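Local coordinates for hypothetical 11.0 kDa protein (Sulfolobus virus 1, PDB 1TBX), which probably acts as a homodimeric winged-helix transcription factor that recognises a palindromic or pseudo-palindromic DNA target sequence, at residues 12-17 against 74-79. Residues are numbered along the deposited sequence; the frame is centred on the assembly and turned at random.
Sequences IVLAYL and KLFAIS
Leu14 reaches out from helix 9-17 to Phe76 and Ala77 on helix 71-94. Its CB stands back, 5.0 Å from Ala77 CB. One bond further, CG comes within 4.2 Å of that methyl, a loose apolar contact. With CG anti to the backbone N (chi1 -160°), the isobutyl group points across to helix 71-94, and its branches diverge: CD1 stays 4.7 Å from Ala77 CB, whereas CD2 runs on to Phe76 CD2 at 3.7 Å, meeting the ring obliquely. The two side chains cross at about a right angle. In this winged-helix domain the contact sets the first helix of the fold against the long C-terminal helix that follows the two-stranded wing, the axes of segments 12-17 and 74-79 passing 8.0 Å apart at 100°. The backbones come close where alanines meet: the CA atoms of Ala15 and Ala77 are 4.7 Å apart, and Ala77 CB lies 3.6 Å from Leu14 O. Leu69, on the second wing strand, also packs on Leu14. Phe76 turns its ring to the homodimer interface, meeting Phe6 of the second subunit edge-to-face and Tyr87 of that subunit with nearly parallel planes. Phe76 O accepts a 3.0 Å hydrogen bond from Ser79 OG.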
ATOM      1  N   ILE A  12      -3.723   5.816   1.057  1.00 24.73           N
ATOM      2  CA  ILE A  12      -4.601   6.430   0.064  1.00 23.51           C
ATOM      3  C   ILE A  12      -4.649   7.958   0.232  1.00 26.17           C
ATOM      4  O   ILE A  12      -4.417   8.699  -0.744  1.00 24.36           O
ATOM      5  CB  ILE A  12      -5.997   5.835   0.139  1.00 22.00           C
ATOM      6  CG1 ILE A  12      -5.891   4.340  -0.110  1.00 26.86           C
ATOM      7  CG2 ILE A  12      -6.882   6.447  -0.911  1.00 14.33           C
ATOM      8  CD1 ILE A  12      -7.024   3.552   0.456  1.00 26.17           C
ATOM      9  N   VAL A  13      -4.926   8.406   1.462  1.00 23.31           N
ATOM     10  CA  VAL A  13      -5.107   9.798   1.785  1.00 18.14           C
ATOM     11  C   VAL A  13      -3.836  10.511   1.383  1.00 24.11           C
ATOM     12  O   VAL A  13      -3.873  11.491   0.664  1.00 30.17           O
ATOM     13  CB  VAL A  13      -5.371   9.964   3.265  1.00 23.61           C
ATOM     14  CG1 VAL A  13      -5.355  11.451   3.627  1.00 14.49           C
ATOM     15  CG2 VAL A  13      -6.740   9.206   3.709  1.00  9.55           C
ATOM     16  N   LEU A  14      -2.692   9.973   1.753  1.00 23.68           N
ATOM     17  CA  LEU A  14      -1.438  10.591   1.351  1.00 24.74           C
ATOM     18  C   LEU A  14      -1.282  10.763  -0.183  1.00 27.91           C
ATOM     19  O   LEU A  14      -0.934  11.845  -0.679  1.00 26.44           O
ATOM     20  CB  LEU A  14      -0.265   9.789   1.946  1.00 27.60           C
ATOM     21  CG  LEU A  14       1.047  10.571   2.010  1.00 29.11           C
ATOM     22  CD1 LEU A  14       0.779  11.895   2.698  1.00 23.89           C
ATOM     23  CD2 LEU A  14       2.175   9.766   2.694  1.00 23.90           C
ATOM     24  N   ALA A  15      -1.533   9.688  -0.926  1.00 26.89           N
ATOM     25  CA  ALA A  15      -1.422   9.686  -2.379  1.00 25.17           C
ATOM     26  C   ALA A  15      -2.325  10.747  -2.965  1.00 27.88           C
ATOM     27  O   ALA A  15      -1.921  11.500  -3.834  1.00 34.09           O
ATOM     28  CB  ALA A  15      -1.824   8.344  -2.920  1.00 22.52           C
ATOM     29  N   TYR A  16      -3.552  10.824  -2.468  1.00 27.22           N
ATOM     30  CA  TYR A  16      -4.525  11.749  -3.029  1.00 25.41           C
ATOM     31  C   TYR A  16      -4.192  13.213  -2.785  1.00 26.16           C
ATOM     32  O   TYR A  16      -4.583  14.100  -3.565  1.00 27.09           O
ATOM     33  CB  TYR A  16      -5.912  11.395  -2.533  1.00 26.40           C
ATOM     34  CG  TYR A  16      -6.478  10.333  -3.417  1.00 33.71           C
ATOM     35  CD1 TYR A  16      -6.009   8.999  -3.362  1.00 33.18           C
ATOM     36  CD2 TYR A  16      -7.436  10.665  -4.388  1.00 36.01           C
ATOM     37  CE1 TYR A  16      -6.534   8.022  -4.246  1.00 36.54           C
ATOM     38  CE2 TYR A  16      -7.970   9.705  -5.264  1.00 31.09           C
ATOM     39  CZ  TYR A  16      -7.528   8.402  -5.194  1.00 37.76           C
ATOM     40  OH  TYR A  16      -8.083   7.516  -6.089  1.00 36.73           O
ATOM     41  N   LEU A  17      -3.458  13.470  -1.712  1.00 24.41           N
ATOM     42  CA  LEU A  17      -3.098  14.836  -1.379  1.00 24.43           C
ATOM     43  C   LEU A  17      -2.077  15.379  -2.397  1.00 29.61           C
ATOM     44  O   LEU A  17      -2.056  16.585  -2.714  1.00 28.32           O
ATOM     45  CB  LEU A  17      -2.535  14.895   0.035  1.00 23.46           C
ATOM     46  CG  LEU A  17      -2.185  16.262   0.587  1.00 21.21           C
ATOM     47  CD1 LEU A  17      -3.308  17.219   0.263  1.00 20.38           C
ATOM     48  CD2 LEU A  17      -1.972  16.151   2.069  1.00 22.25           C
ATOM     49  N   LYS A  74       5.816  14.703   0.498  1.00 30.78           N
ATOM     50  CA  LYS A  74       5.845  14.948  -0.942  1.00 30.11           C
ATOM     51  C   LYS A  74       6.596  13.816  -1.599  1.00 31.57           C
ATOM     52  O   LYS A  74       6.134  13.281  -2.604  1.00 33.30           O
ATOM     53  CB  LYS A  74       6.510  16.286  -1.284  1.00 33.38           C
ATOM     54  CG  LYS A  74       5.597  17.387  -1.911  1.00 33.65           C
ATOM     55  CD  LYS A  74       6.263  18.786  -1.782  1.00 33.30           C
ATOM     56  CE  LYS A  74       5.278  19.955  -1.929  1.00 35.64           C
ATOM     57  NZ  LYS A  74       5.371  21.041  -0.852  1.00 34.37           N
ATOM     58  N   LEU A  75       7.732  13.433  -1.013  1.00 30.32           N
ATOM     59  CA  LEU A  75       8.544  12.337  -1.530  1.00 31.34           C
ATOM     60  C   LEU A  75       7.782  11.026  -1.540  1.00 30.24           C
ATOM     61  O   LEU A  75       7.654  10.372  -2.581  1.00 34.54           O
ATOM     62  CB  LEU A  75       9.854  12.245  -0.749  1.00 32.93           C
ATOM     63  CG  LEU A  75      10.739  13.388  -1.292  1.00 37.19           C
ATOM     64  CD1 LEU A  75      11.793  13.939  -0.304  1.00 32.05           C
ATOM     65  CD2 LEU A  75      11.345  13.006  -2.685  1.00 37.41           C
ATOM     66  N   PHE A  76       7.219  10.664  -0.403  1.00 26.57           N
ATOM     67  CA  PHE A  76       6.460   9.410  -0.287  1.00 27.86           C
ATOM     68  C   PHE A  76       5.177   9.370  -1.120  1.00 30.36           C
ATOM     69  O   PHE A  76       4.931   8.391  -1.828  1.00 34.70           O
ATOM     70  CB  PHE A  76       6.114   9.157   1.169  1.00 28.85           C
ATOM     71  CG  PHE A  76       5.773   7.731   1.486  1.00 31.12           C
ATOM     72  CD1 PHE A  76       6.181   6.689   0.651  1.00 30.65           C
ATOM     73  CD2 PHE A  76       5.060   7.428   2.656  1.00 29.57           C
ATOM     74  CE1 PHE A  76       5.844   5.348   0.964  1.00 33.51           C
ATOM     75  CE2 PHE A  76       4.730   6.101   2.987  1.00 31.54           C
ATOM     76  CZ  PHE A  76       5.120   5.062   2.136  1.00 33.04           C
ATOM     77  N   ALA A  77       4.358  10.418  -1.018  1.00 29.24           N
ATOM     78  CA  ALA A  77       3.119  10.515  -1.780  1.00 26.84           C
ATOM     79  C   ALA A  77       3.305  10.103  -3.268  1.00 25.15           C
ATOM     80  O   ALA A  77       2.473   9.377  -3.816  1.00 24.65           O
ATOM     81  CB  ALA A  77       2.530  11.930  -1.654  1.00 24.05           C
ATOM     82  N   ILE A  78       4.411  10.528  -3.889  1.00 25.74           N
ATOM     83  CA  ILE A  78       4.654  10.236  -5.317  1.00 24.84           C
ATOM     84  C   ILE A  78       4.736   8.736  -5.564  1.00 25.20           C
ATOM     85  O   ILE A  78       4.065   8.225  -6.470  1.00 29.03           O
ATOM     86  CB  ILE A  78       5.938  10.888  -5.817  1.00 23.02           C
ATOM     87  CG1 ILE A  78       5.834  12.419  -5.798  1.00 27.61           C
ATOM     88  CG2 ILE A  78       6.319  10.345  -7.195  1.00 24.65           C
ATOM     89  CD1 ILE A  78       7.258  13.117  -5.740  1.00 23.54           C
ATOM     90  N   SER A  79       5.542   8.038  -4.765  1.00 23.53           N
ATOM     91  CA  SER A  79       5.683   6.615  -4.966  1.00 23.06           C
ATOM     92  C   SER A  79       4.428   5.833  -4.557  1.00 25.08           C
ATOM     93  O   SER A  79       4.129   4.795  -5.130  1.00 32.37           O
ATOM     94  CB  SER A  79       6.913   6.077  -4.266  1.00 23.02           C
ATOM     95  OG  SER A  79       6.863   6.365  -2.888  1.00 37.01           O
TER